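Local coordinates for protein fructuronate-tagaturonate epimerase UxaE from Cohnella laeviribosi in complex with 1 glycerol (Cohnella laeviribosi, PDB 6IL9) that probably interconverts the sugar acids fructuronate and tagaturonate by epimerisation, using a TIM-barrel fold that carries a bound zinc ion, at residues Glu198-Arg201 / Lys202-Leu206; Val243-Glu246 / Ala247-Met251; Ile252-Tyr255 / Glu256-Gln260. All blocks are in the same frame, centred on the assembly; numbering follows the deposited sequence.

Interaction 1 of 3, residues Glu198-Arg201 / Lys202-Leu206; sequences EVKR and KYEEL
Glu198 and Lys202 open this run of i to i+4 backbone pairs along the last turns of helix 196-204, a short helix in the long excursion between two strands of the TIM barrel. Lys202 N reaches Glu198 O at 2.8 Å and is almost perfectly straight at the hydrogen, 178°. Tyr203 N bonds to Val199 O, also at 2.8 Å but less straight. From here the bonding slackens. Glu204 N is shared: its main acceptor is Lys200 O at 3.1 Å, met from above the carbonyl plane rather than on a lone pair, and it has a weak second bond to Arg201 O at 3.2 Å. Glu205 N is divided in a similar way, with a weak bond back to Arg201 O and a shorter one, 3.2 Å, to Lys202 O. Leu206 N then goes to Tyr203 O, another i to i+3 bond.

The Tyr203 hydroxyl finds its partner outside this turn: the ring leads away, and its OH bonds to Glu215 on helix 208-218. Val199 and Tyr203 both pack on Met238 of helix 234-259. Arg211 takes Leu206 O through its NE and makes a long, weak ion pair with Glu204. Lys200 NZ stays 5.2 Å from Glu204 OE1, near but not in contact. The first torsion of Glu204 (chi1 -71°) turns CG away from its own carbonyl carbon, to 3.0 Å from Lys200 O.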
ATOM      1  N   GLU A 198      15.624  32.540  15.432  1.00 41.65           N
ATOM      2  CA  GLU A 198      14.934  32.661  14.150  1.00 41.87           C
ATOM      3  C   GLU A 198      13.549  32.018  14.198  1.00 43.72           C
ATOM      4  O   GLU A 198      12.601  32.520  13.577  1.00 38.41           O
ATOM      5  CB  GLU A 198      15.787  32.032  13.050  1.00 41.79           C
ATOM      6  CG  GLU A 198      15.044  31.725  11.765  1.00 39.83           C
ATOM      7  CD  GLU A 198      15.942  31.098  10.719  1.00 48.69           C
ATOM      8  OE1 GLU A 198      15.451  30.810   9.606  1.00 52.91           O
ATOM      9  OE2 GLU A 198      17.141  30.892  11.012  1.00 50.62           O
ATOM     10  N   VAL A 199      13.415  30.895  14.912  1.00 42.18           N
ATOM     11  CA  VAL A 199      12.088  30.331  15.163  1.00 39.75           C
ATOM     12  C   VAL A 199      11.204  31.372  15.832  1.00 39.51           C
ATOM     13  O   VAL A 199      10.095  31.663  15.370  1.00 34.13           O
ATOM     14  CB  VAL A 199      12.188  29.054  16.020  1.00 34.22           C
ATOM     15  CG1 VAL A 199      10.861  28.787  16.723  1.00 33.07           C
ATOM     16  CG2 VAL A 199      12.595  27.872  15.172  1.00 37.85           C
ATOM     17  N   LYS A 200      11.698  31.960  16.927  1.00 40.19           N
ATOM     18  CA  LYS A 200      10.963  33.019  17.611  1.00 40.01           C
ATOM     19  C   LYS A 200      10.640  34.182  16.677  1.00 42.17           C
ATOM     20  O   LYS A 200       9.592  34.819  16.826  1.00 45.04           O
ATOM     21  CB  LYS A 200      11.767  33.509  18.815  1.00 41.45           C
ATOM     22  CG  LYS A 200      11.190  34.740  19.496  1.00 44.08           C
ATOM     23  CD  LYS A 200      10.196  34.361  20.573  1.00 46.47           C
ATOM     24  CE  LYS A 200      10.871  34.310  21.929  1.00 48.77           C
ATOM     25  NZ  LYS A 200      11.460  35.630  22.287  1.00 54.79           N
ATOM     26  N   ARG A 201      11.507  34.461  15.701  1.00 37.41           N
ATOM     27  CA  ARG A 201      11.273  35.588  14.801  1.00 41.98           C
ATOM     28  C   ARG A 201      10.192  35.264  13.776  1.00 41.08           C
ATOM     29  O   ARG A 201       9.273  36.060  13.547  1.00 40.19           O
ATOM     30  CB  ARG A 201      12.569  35.972  14.092  1.00 38.61           C
ATOM     31  CG  ARG A 201      13.016  37.394  14.345  1.00 41.55           C
ATOM     32  CD  ARG A 201      14.517  37.467  14.470  1.00 34.58           C
ATOM     33  NE  ARG A 201      15.207  36.639  13.483  1.00 38.10           N
ATOM     34  CZ  ARG A 201      16.327  35.971  13.739  1.00 34.65           C
ATOM     35  NH1 ARG A 201      16.904  35.233  12.798  1.00 37.41           N
ATOM     36  NH2 ARG A 201      16.859  36.033  14.949  1.00 35.50           N
ATOM     37  N   LYS A 202      10.310  34.110  13.118  1.00 38.87           N
ATOM     38  CA  LYS A 202       9.277  33.684  12.183  1.00 35.24           C
ATOM     39  C   LYS A 202       7.950  33.484  12.904  1.00 35.47           C
ATOM     40  O   LYS A 202       6.883  33.818  12.367  1.00 36.15           O
ATOM     41  CB  LYS A 202       9.737  32.409  11.465  1.00 35.66           C
ATOM     42  CG  LYS A 202       8.730  31.785  10.510  1.00 41.86           C
ATOM     43  CD  LYS A 202       8.003  32.822   9.658  1.00 45.17           C
ATOM     44  CE  LYS A 202       6.583  32.360   9.367  1.00 40.54           C
ATOM     45  NZ  LYS A 202       5.571  33.004  10.258  1.00 31.21           N
ATOM     46  N   TYR A 203       8.000  32.967  14.136  1.00 33.85           N
ATOM     47  CA  TYR A 203       6.784  32.791  14.925  1.00 35.87           C
ATOM     48  C   TYR A 203       6.085  34.123  15.176  1.00 36.32           C
ATOM     49  O   TYR A 203       4.848  34.198  15.167  1.00 31.34           O
ATOM     50  CB  TYR A 203       7.115  32.104  16.253  1.00 34.06           C
ATOM     51  CG  TYR A 203       5.936  31.885  17.180  1.00 32.15           C
ATOM     52  CD1 TYR A 203       5.095  30.785  17.024  1.00 29.60           C
ATOM     53  CD2 TYR A 203       5.663  32.770  18.221  1.00 30.31           C
ATOM     54  CE1 TYR A 203       4.012  30.588  17.871  1.00 27.88           C
ATOM     55  CE2 TYR A 203       4.595  32.574  19.072  1.00 29.93           C
ATOM     56  CZ  TYR A 203       3.774  31.479  18.894  1.00 27.15           C
ATOM     57  OH  TYR A 203       2.711  31.289  19.734  1.00 28.40           O
ATOM     58  N   GLU A 204       6.857  35.190  15.394  1.00 38.56           N
ATOM     59  CA  GLU A 204       6.250  36.473  15.730  1.00 38.68           C
ATOM     60  C   GLU A 204       5.584  37.141  14.533  1.00 32.97           C
ATOM     61  O   GLU A 204       4.797  38.076  14.723  1.00 34.79           O
ATOM     62  CB  GLU A 204       7.293  37.410  16.343  1.00 41.99           C
ATOM     63  CG  GLU A 204       7.736  37.014  17.750  1.00 46.51           C
ATOM     64  CD  GLU A 204       6.749  37.409  18.834  1.00 50.56           C
ATOM     65  OE1 GLU A 204       7.152  37.418  20.020  1.00 51.51           O
ATOM     66  OE2 GLU A 204       5.579  37.712  18.505  1.00 50.33           O
ATOM     67  N   GLU A 205       5.875  36.694  13.311  1.00 33.13           N
ATOM     68  CA  GLU A 205       5.165  37.187  12.136  1.00 32.17           C
ATOM     69  C   GLU A 205       3.764  36.592  11.992  1.00 33.32           C
ATOM     70  O   GLU A 205       2.995  37.052  11.138  1.00 31.64           O
ATOM     71  CB  GLU A 205       5.980  36.904  10.871  1.00 37.28           C
ATOM     72  CG  GLU A 205       7.397  37.440  10.937  1.00 34.98           C
ATOM     73  CD  GLU A 205       8.132  37.332   9.622  1.00 45.57           C
ATOM     74  OE1 GLU A 205       9.127  38.067   9.442  1.00 52.63           O
ATOM     75  OE2 GLU A 205       7.720  36.520   8.764  1.00 49.78           O
ATOM     76  N   LEU A 206       3.409  35.594  12.801  1.00 26.70           N
ATOM     77  CA  LEU A 206       2.072  35.022  12.750  1.00 28.70           C
ATOM     78  C   LEU A 206       1.047  35.992  13.345  1.00 25.30           C
ATOM     79  O   LEU A 206       1.390  36.841  14.171  1.00 25.70           O
ATOM     80  CB  LEU A 206       2.035  33.700  13.517  1.00 26.47           C
ATOM     81  CG  LEU A 206       2.803  32.555  12.868  1.00 30.59           C
ATOM     82  CD1 LEU A 206       2.874  31.352  13.799  1.00 26.98           C
ATOM     83  CD2 LEU A 206       2.175  32.184  11.541  1.00 30.71           C
TER

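Interaction 2 of 3, residues Val243-Glu246 / Ala247-Met251; sequences VYRE and AIQFM
Arg245 and Gln249 stack one turn apart, the Gln249 amide lying with its CD over one face of the guanidinium and the two planes 28° apart. Arg245 NH1 and Gln249 OE1 stay 3.7 Å from each other. A water closes this gap: it donates to Gln249 OE1 at 3.0 Å and accepts a weak bond from Arg245 NH1. Arg245 gets there fully stretched, with CG trans to the backbone N (chi1 176°), whereas Gln249 CG lies 3.3 Å from Arg245 O, and a bend at chi2 folds its amide back over the guanidinium. Gln249 N bonds to the same Arg245 O at 2.9 Å.

This turn belongs to helix 234-259, the helix that returns the chain from barrel strand 178-182, by way of a long insertion, to its parallel neighbour 267-271. Arg245 packs on Val210 of helix 208-218.

At Ala247 the regular pattern is interrupted. Val243 O and Ala247 N stand 5.3 Å apart, and a water is inserted between them, donating to Val243 O at 2.7 Å and accepting from Ala247 N at 2.9 Å. The Ala247 methyl group touches Ile187 in a loop, where Val243 also meets the backbone of Asp188. Glu246 keeps the direct i to i+4 bond, its O taking Phe250 N at 3.1 Å.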
ATOM      1  N   VAL A 243       6.461  24.483  12.057  1.00 22.89           N
ATOM      2  CA  VAL A 243       6.689  23.315  11.216  1.00 24.84           C
ATOM      3  C   VAL A 243       5.369  22.767  10.681  1.00 22.33           C
ATOM      4  O   VAL A 243       5.286  22.340   9.523  1.00 23.86           O
ATOM      5  CB  VAL A 243       7.475  22.239  11.993  1.00 21.96           C
ATOM      6  CG1 VAL A 243       7.588  20.964  11.164  1.00 25.41           C
ATOM      7  CG2 VAL A 243       8.867  22.757  12.360  1.00 25.34           C
ATOM      8  N   TYR A 244       4.321  22.768  11.509  1.00 23.71           N
ATOM      9  CA  TYR A 244       3.137  21.964  11.248  1.00 23.80           C
ATOM     10  C   TYR A 244       1.854  22.742  10.976  1.00 24.34           C
ATOM     11  O   TYR A 244       0.901  22.134  10.475  1.00 22.82           O
ATOM     12  CB  TYR A 244       2.884  21.000  12.425  1.00 20.17           C
ATOM     13  CG  TYR A 244       3.963  19.950  12.567  1.00 20.87           C
ATOM     14  CD1 TYR A 244       4.013  18.857  11.708  1.00 23.55           C
ATOM     15  CD2 TYR A 244       4.950  20.068  13.536  1.00 22.76           C
ATOM     16  CE1 TYR A 244       5.011  17.906  11.817  1.00 23.92           C
ATOM     17  CE2 TYR A 244       5.957  19.117  13.653  1.00 23.70           C
ATOM     18  CZ  TYR A 244       5.976  18.039  12.791  1.00 26.48           C
ATOM     19  OH  TYR A 244       6.967  17.093  12.894  1.00 28.61           O
ATOM     20  N   ARG A 245       1.781  24.046  11.279  1.00 22.15           N
ATOM     21  CA  ARG A 245       0.490  24.737  11.216  1.00 23.40           C
ATOM     22  C   ARG A 245      -0.111  24.680   9.817  1.00 26.26           C
ATOM     23  O   ARG A 245      -1.305  24.399   9.657  1.00 23.01           O
ATOM     24  CB  ARG A 245       0.613  26.196  11.663  1.00 22.72           C
ATOM     25  CG  ARG A 245      -0.695  26.959  11.512  1.00 29.35           C
ATOM     26  CD  ARG A 245      -0.619  28.393  12.006  1.00 29.66           C
ATOM     27  NE  ARG A 245      -1.600  29.241  11.320  1.00 37.41           N
ATOM     28  CZ  ARG A 245      -2.899  29.292  11.610  1.00 41.73           C
ATOM     29  NH1 ARG A 245      -3.416  28.546  12.584  1.00 38.63           N
ATOM     30  NH2 ARG A 245      -3.694  30.095  10.914  1.00 43.41           N
ATOM     31  N   GLU A 246       0.697  24.961   8.788  1.00 25.08           N
ATOM     32  CA  GLU A 246       0.159  24.952   7.432  1.00 25.42           C
ATOM     33  C   GLU A 246      -0.319  23.556   7.044  1.00 25.26           C
ATOM     34  O   GLU A 246      -1.332  23.408   6.352  1.00 22.84           O
ATOM     35  CB  GLU A 246       1.209  25.468   6.448  1.00 28.51           C
ATOM     36  CG  GLU A 246       0.720  25.542   5.015  1.00 35.29           C
ATOM     37  CD  GLU A 246       1.782  26.069   4.062  1.00 41.59           C
ATOM     38  OE1 GLU A 246       2.727  26.745   4.534  1.00 43.08           O
ATOM     39  OE2 GLU A 246       1.667  25.811   2.841  1.00 42.76           O
ATOM     40  N   ALA A 247       0.392  22.521   7.496  1.00 23.28           N
ATOM     41  CA  ALA A 247      -0.044  21.158   7.220  1.00 23.41           C
ATOM     42  C   ALA A 247      -1.349  20.838   7.941  1.00 20.77           C
ATOM     43  O   ALA A 247      -2.222  20.171   7.381  1.00 20.85           O
ATOM     44  CB  ALA A 247       1.050  20.164   7.613  1.00 22.79           C
ATOM     45  N   ILE A 248      -1.485  21.296   9.187  1.00 19.22           N
ATOM     46  CA  ILE A 248      -2.723  21.091   9.940  1.00 20.68           C
ATOM     47  C   ILE A 248      -3.891  21.750   9.224  1.00 22.44           C
ATOM     48  O   ILE A 248      -4.970  21.163   9.080  1.00 18.39           O
ATOM     49  CB  ILE A 248      -2.567  21.638  11.368  1.00 19.37           C
ATOM     50  CG1 ILE A 248      -1.543  20.804  12.145  1.00 19.50           C
ATOM     51  CG2 ILE A 248      -3.928  21.682  12.102  1.00 19.28           C
ATOM     52  CD1 ILE A 248      -1.093  21.475  13.438  1.00 22.32           C
ATOM     53  N   GLN A 249      -3.693  22.990   8.771  1.00 18.75           N
ATOM     54  CA  GLN A 249      -4.757  23.684   8.053  1.00 20.63           C
ATOM     55  C   GLN A 249      -5.157  22.918   6.804  1.00 19.82           C
ATOM     56  O   GLN A 249      -6.341  22.868   6.448  1.00 20.80           O
ATOM     57  CB  GLN A 249      -4.307  25.097   7.694  1.00 23.01           C
ATOM     58  CG  GLN A 249      -4.100  25.975   8.888  1.00 23.70           C
ATOM     59  CD  GLN A 249      -5.368  26.148   9.686  1.00 35.11           C
ATOM     60  OE1 GLN A 249      -5.408  25.861  10.888  1.00 39.18           O
ATOM     61  NE2 GLN A 249      -6.423  26.611   9.021  1.00 37.89           N
ATOM     62  N   PHE A 250      -4.176  22.307   6.139  1.00 19.96           N
ATOM     63  CA  PHE A 250      -4.432  21.537   4.928  1.00 20.25           C
ATOM     64  C   PHE A 250      -5.208  20.266   5.246  1.00 21.40           C
ATOM     65  O   PHE A 250      -6.126  19.895   4.508  1.00 20.96           O
ATOM     66  CB  PHE A 250      -3.098  21.218   4.241  1.00 21.41           C
ATOM     67  CG  PHE A 250      -3.229  20.415   2.972  1.00 22.43           C
ATOM     68  CD1 PHE A 250      -3.942  20.908   1.885  1.00 23.76           C
ATOM     69  CD2 PHE A 250      -2.612  19.178   2.861  1.00 23.20           C
ATOM     70  CE1 PHE A 250      -4.054  20.171   0.714  1.00 25.81           C
ATOM     71  CE2 PHE A 250      -2.720  18.430   1.694  1.00 24.58           C
ATOM     72  CZ  PHE A 250      -3.448  18.925   0.622  1.00 24.32           C
ATOM     73  N   MET A 251      -4.852  19.592   6.345  1.00 18.67           N
ATOM     74  CA  MET A 251      -5.612  18.431   6.801  1.00 19.47           C
ATOM     75  C   MET A 251      -7.079  18.789   7.018  1.00 18.05           C
ATOM     76  O   MET A 251      -7.984  18.090   6.545  1.00 18.61           O
ATOM     77  CB  MET A 251      -5.003  17.885   8.103  1.00 19.37           C
ATOM     78  CG  MET A 251      -3.578  17.338   8.011  1.00 20.85           C
ATOM     79  SD  MET A 251      -2.733  17.180   9.634  1.00 14.19           S
ATOM     80  CE  MET A 251      -1.037  17.130   9.063  1.00 20.07           C
TER
HETATM   81  O   HOH W   1       3.217  22.973   7.983  1.00 26.35           O
HETATM   82  O   HOH W   2      -3.316  25.815  12.979  1.00 30.96           O

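Interaction 3 of 3, residues Ile252-Tyr255 / Glu256-Gln260; sequences IYIY and EKYIQ
The wider, pi-type turn at the C-terminal part of helix 234-259 is made where Tyr255 O accepts Gln260 N, at 2.9 Å and with an N-H...O angle of 170°. Ile259 N, the donor a regular alpha turn would use, makes only a weak bond to the same oxygen. Both residues also touch the Tyr255 ring. Its CG is trans to the backbone N (chi1 178°), beside the carbonyl carbon, which brings the ring against Ile259, the two side chains crossing at about a right angle, with Ile259 CB 3.5 Å from Tyr255 CD1 and the CG2 methyl near CE1. The Gln260 chain crosses it too, its amide plane 53° from the ring. With an alanine here the ring would go, and Ile259 and Gln260 would probably lose the surface they pack on, leaving the Gln260 amide freer to turn.

Inward, the turn leans on the TIM barrel: Ile254 and Ile259 pack on Leu181 and Leu179 of strand 178-182, respectively. Ile254 CD1 also meets Tyr258 CD2 at 4.0 Å.

On another side, Tyr253 and Lys257 run side by side, the extended lysine passing Tyr253 CZ with its CD at 3.7 Å and giving NZ to Tyr253 OH at 3.0 Å. Both groups converge on Glu165 at the start of helix 165-173, Lys257 in a salt bridge and Tyr253 through a hydrogen bond, and Tyr258 OH binds the same carboxylate. Ile252 CG2 lies 3.5 Å from Glu256 OE2, the two chains pointing the same way.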
ATOM      1  N   ILE A 252      -7.329  19.875   7.751  1.00 17.06           N
ATOM      2  CA  ILE A 252      -8.698  20.266   8.065  1.00 18.25           C
ATOM      3  C   ILE A 252      -9.459  20.606   6.789  1.00 18.64           C
ATOM      4  O   ILE A 252     -10.619  20.215   6.621  1.00 19.37           O
ATOM      5  CB  ILE A 252      -8.701  21.448   9.049  1.00 17.24           C
ATOM      6  CG1 ILE A 252      -8.105  21.010  10.388  1.00 18.19           C
ATOM      7  CG2 ILE A 252     -10.118  21.980   9.236  1.00 23.28           C
ATOM      8  CD1 ILE A 252      -7.538  22.161  11.210  1.00 20.56           C
ATOM      9  N   TYR A 253      -8.817  21.345   5.884  1.00 19.60           N
ATOM     10  CA  TYR A 253      -9.461  21.777   4.645  1.00 20.37           C
ATOM     11  C   TYR A 253      -9.897  20.582   3.805  1.00 20.14           C
ATOM     12  O   TYR A 253     -11.024  20.540   3.294  1.00 20.44           O
ATOM     13  CB  TYR A 253      -8.491  22.667   3.867  1.00 23.63           C
ATOM     14  CG  TYR A 253      -8.814  22.880   2.401  1.00 23.97           C
ATOM     15  CD1 TYR A 253      -9.810  23.773   2.009  1.00 25.03           C
ATOM     16  CD2 TYR A 253      -8.094  22.216   1.408  1.00 23.82           C
ATOM     17  CE1 TYR A 253     -10.087  23.989   0.662  1.00 26.30           C
ATOM     18  CE2 TYR A 253      -8.370  22.418   0.059  1.00 26.66           C
ATOM     19  CZ  TYR A 253      -9.370  23.303  -0.304  1.00 26.54           C
ATOM     20  OH  TYR A 253      -9.647  23.513  -1.638  1.00 28.82           O
ATOM     21  N   ILE A 254      -9.015  19.596   3.662  1.00 20.66           N
ATOM     22  CA  ILE A 254      -9.348  18.397   2.894  1.00 18.45           C
ATOM     23  C   ILE A 254     -10.444  17.602   3.596  1.00 20.36           C
ATOM     24  O   ILE A 254     -11.394  17.122   2.960  1.00 17.18           O
ATOM     25  CB  ILE A 254      -8.084  17.545   2.670  1.00 19.47           C
ATOM     26  CG1 ILE A 254      -7.083  18.271   1.753  1.00 19.67           C
ATOM     27  CG2 ILE A 254      -8.449  16.176   2.124  1.00 20.43           C
ATOM     28  CD1 ILE A 254      -7.637  18.650   0.380  1.00 22.76           C
ATOM     29  N   TYR A 255     -10.318  17.423   4.913  1.00 16.66           N
ATOM     30  CA  TYR A 255     -11.343  16.681   5.643  1.00 17.03           C
ATOM     31  C   TYR A 255     -12.722  17.301   5.431  1.00 19.80           C
ATOM     32  O   TYR A 255     -13.694  16.602   5.113  1.00 18.21           O
ATOM     33  CB  TYR A 255     -11.019  16.618   7.140  1.00 17.97           C
ATOM     34  CG  TYR A 255     -12.132  15.889   7.855  1.00 18.28           C
ATOM     35  CD1 TYR A 255     -12.243  14.501   7.758  1.00 20.11           C
ATOM     36  CD2 TYR A 255     -13.109  16.580   8.569  1.00 18.85           C
ATOM     37  CE1 TYR A 255     -13.279  13.820   8.349  1.00 21.81           C
ATOM     38  CE2 TYR A 255     -14.161  15.897   9.177  1.00 21.46           C
ATOM     39  CZ  TYR A 255     -14.231  14.519   9.066  1.00 22.23           C
ATOM     40  OH  TYR A 255     -15.270  13.833   9.654  1.00 25.32           O
ATOM     41  N   GLU A 256     -12.820  18.624   5.581  1.00 19.43           N
ATOM     42  CA  GLU A 256     -14.125  19.263   5.486  1.00 21.20           C
ATOM     43  C   GLU A 256     -14.629  19.309   4.048  1.00 22.53           C
ATOM     44  O   GLU A 256     -15.833  19.165   3.819  1.00 22.70           O
ATOM     45  CB  GLU A 256     -14.063  20.668   6.091  1.00 23.53           C
ATOM     46  CG  GLU A 256     -13.837  20.647   7.590  1.00 23.66           C
ATOM     47  CD  GLU A 256     -13.606  22.029   8.197  1.00 30.02           C
ATOM     48  OE1 GLU A 256     -13.410  23.012   7.448  1.00 33.59           O
ATOM     49  OE2 GLU A 256     -13.620  22.127   9.442  1.00 34.05           O
ATOM     50  N   LYS A 257     -13.732  19.478   3.076  1.00 21.41           N
ATOM     51  CA  LYS A 257     -14.166  19.609   1.685  1.00 21.63           C
ATOM     52  C   LYS A 257     -14.568  18.264   1.086  1.00 22.86           C
ATOM     53  O   LYS A 257     -15.545  18.191   0.328  1.00 23.90           O
ATOM     54  CB  LYS A 257     -13.064  20.257   0.842  1.00 20.51           C
ATOM     55  CG  LYS A 257     -13.534  20.719  -0.549  1.00 24.06           C
ATOM     56  CD  LYS A 257     -12.495  21.575  -1.271  1.00 24.99           C
ATOM     57  CE  LYS A 257     -12.970  21.959  -2.681  1.00 26.18           C
ATOM     58  NZ  LYS A 257     -11.962  22.808  -3.395  1.00 27.37           N
ATOM     59  N   TYR A 258     -13.848  17.187   1.425  1.00 20.05           N
ATOM     60  CA  TYR A 258     -13.948  15.925   0.692  1.00 22.99           C
ATOM     61  C   TYR A 258     -14.319  14.711   1.537  1.00 23.23           C
ATOM     62  O   TYR A 258     -15.004  13.818   1.031  1.00 22.25           O
ATOM     63  CB  TYR A 258     -12.619  15.623  -0.013  1.00 21.32           C
ATOM     64  CG  TYR A 258     -12.310  16.587  -1.133  1.00 23.06           C
ATOM     65  CD1 TYR A 258     -13.123  16.651  -2.257  1.00 26.74           C
ATOM     66  CD2 TYR A 258     -11.215  17.434  -1.062  1.00 22.22           C
ATOM     67  CE1 TYR A 258     -12.855  17.531  -3.279  1.00 24.41           C
ATOM     68  CE2 TYR A 258     -10.928  18.315  -2.083  1.00 25.10           C
ATOM     69  CZ  TYR A 258     -11.757  18.360  -3.189  1.00 25.81           C
ATOM     70  OH  TYR A 258     -11.468  19.241  -4.206  1.00 26.49           O
ATOM     71  N   ILE A 259     -13.874  14.628   2.783  1.00 20.71           N
ATOM     72  CA  ILE A 259     -14.117  13.419   3.577  1.00 20.15           C
ATOM     73  C   ILE A 259     -15.472  13.470   4.264  1.00 20.70           C
ATOM     74  O   ILE A 259     -16.286  12.554   4.124  1.00 21.89           O
ATOM     75  CB  ILE A 259     -12.978  13.222   4.600  1.00 20.68           C
ATOM     76  CG1 ILE A 259     -11.611  13.355   3.918  1.00 20.88           C
ATOM     77  CG2 ILE A 259     -13.123  11.881   5.336  1.00 18.05           C
ATOM     78  CD1 ILE A 259     -11.335  12.288   2.866  1.00 22.68           C
ATOM     79  N   GLN A 260     -15.708  14.540   5.030  1.00 20.45           N
ATOM     80  CA  GLN A 260     -16.989  14.767   5.685  1.00 22.40           C
ATOM     81  C   GLN A 260     -18.142  14.671   4.694  1.00 24.02           C
ATOM     82  O   GLN A 260     -19.224  14.175   5.031  1.00 28.56           O
ATOM     83  CB  GLN A 260     -16.954  16.150   6.335  1.00 27.75           C
ATOM     84  CG  GLN A 260     -18.036  16.490   7.331  1.00 35.91           C
ATOM     85  CD  GLN A 260     -17.594  17.632   8.236  1.00 35.22           C
ATOM     86  OE1 GLN A 260     -17.731  17.567   9.455  1.00 46.35           O
ATOM     87  NE2 GLN A 260     -17.034  18.678   7.635  1.00 34.03           N
TER

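Interactions 2 and 3 are successive parts of one rod, helix 234-259, their centres 13 Å apart, the first ending at Met251 where the second begins at Ile252. Interaction 1 lies on the separate helix 196-204, about 16 Å from interaction 2 and 29 Å from interaction 3 between centres. It makes no contact with either, but its Lys202 rests on Leu242, just before interaction 2. The peripheral helix thus packs near the start of the long helix, while interaction 3 sits against barrel strand 178-182. The zinc, held by His161, Asp273 and His343, is about 14 Å from the Phe250 side chain in interaction 2, so Phe250 is no part of the metal's first shell.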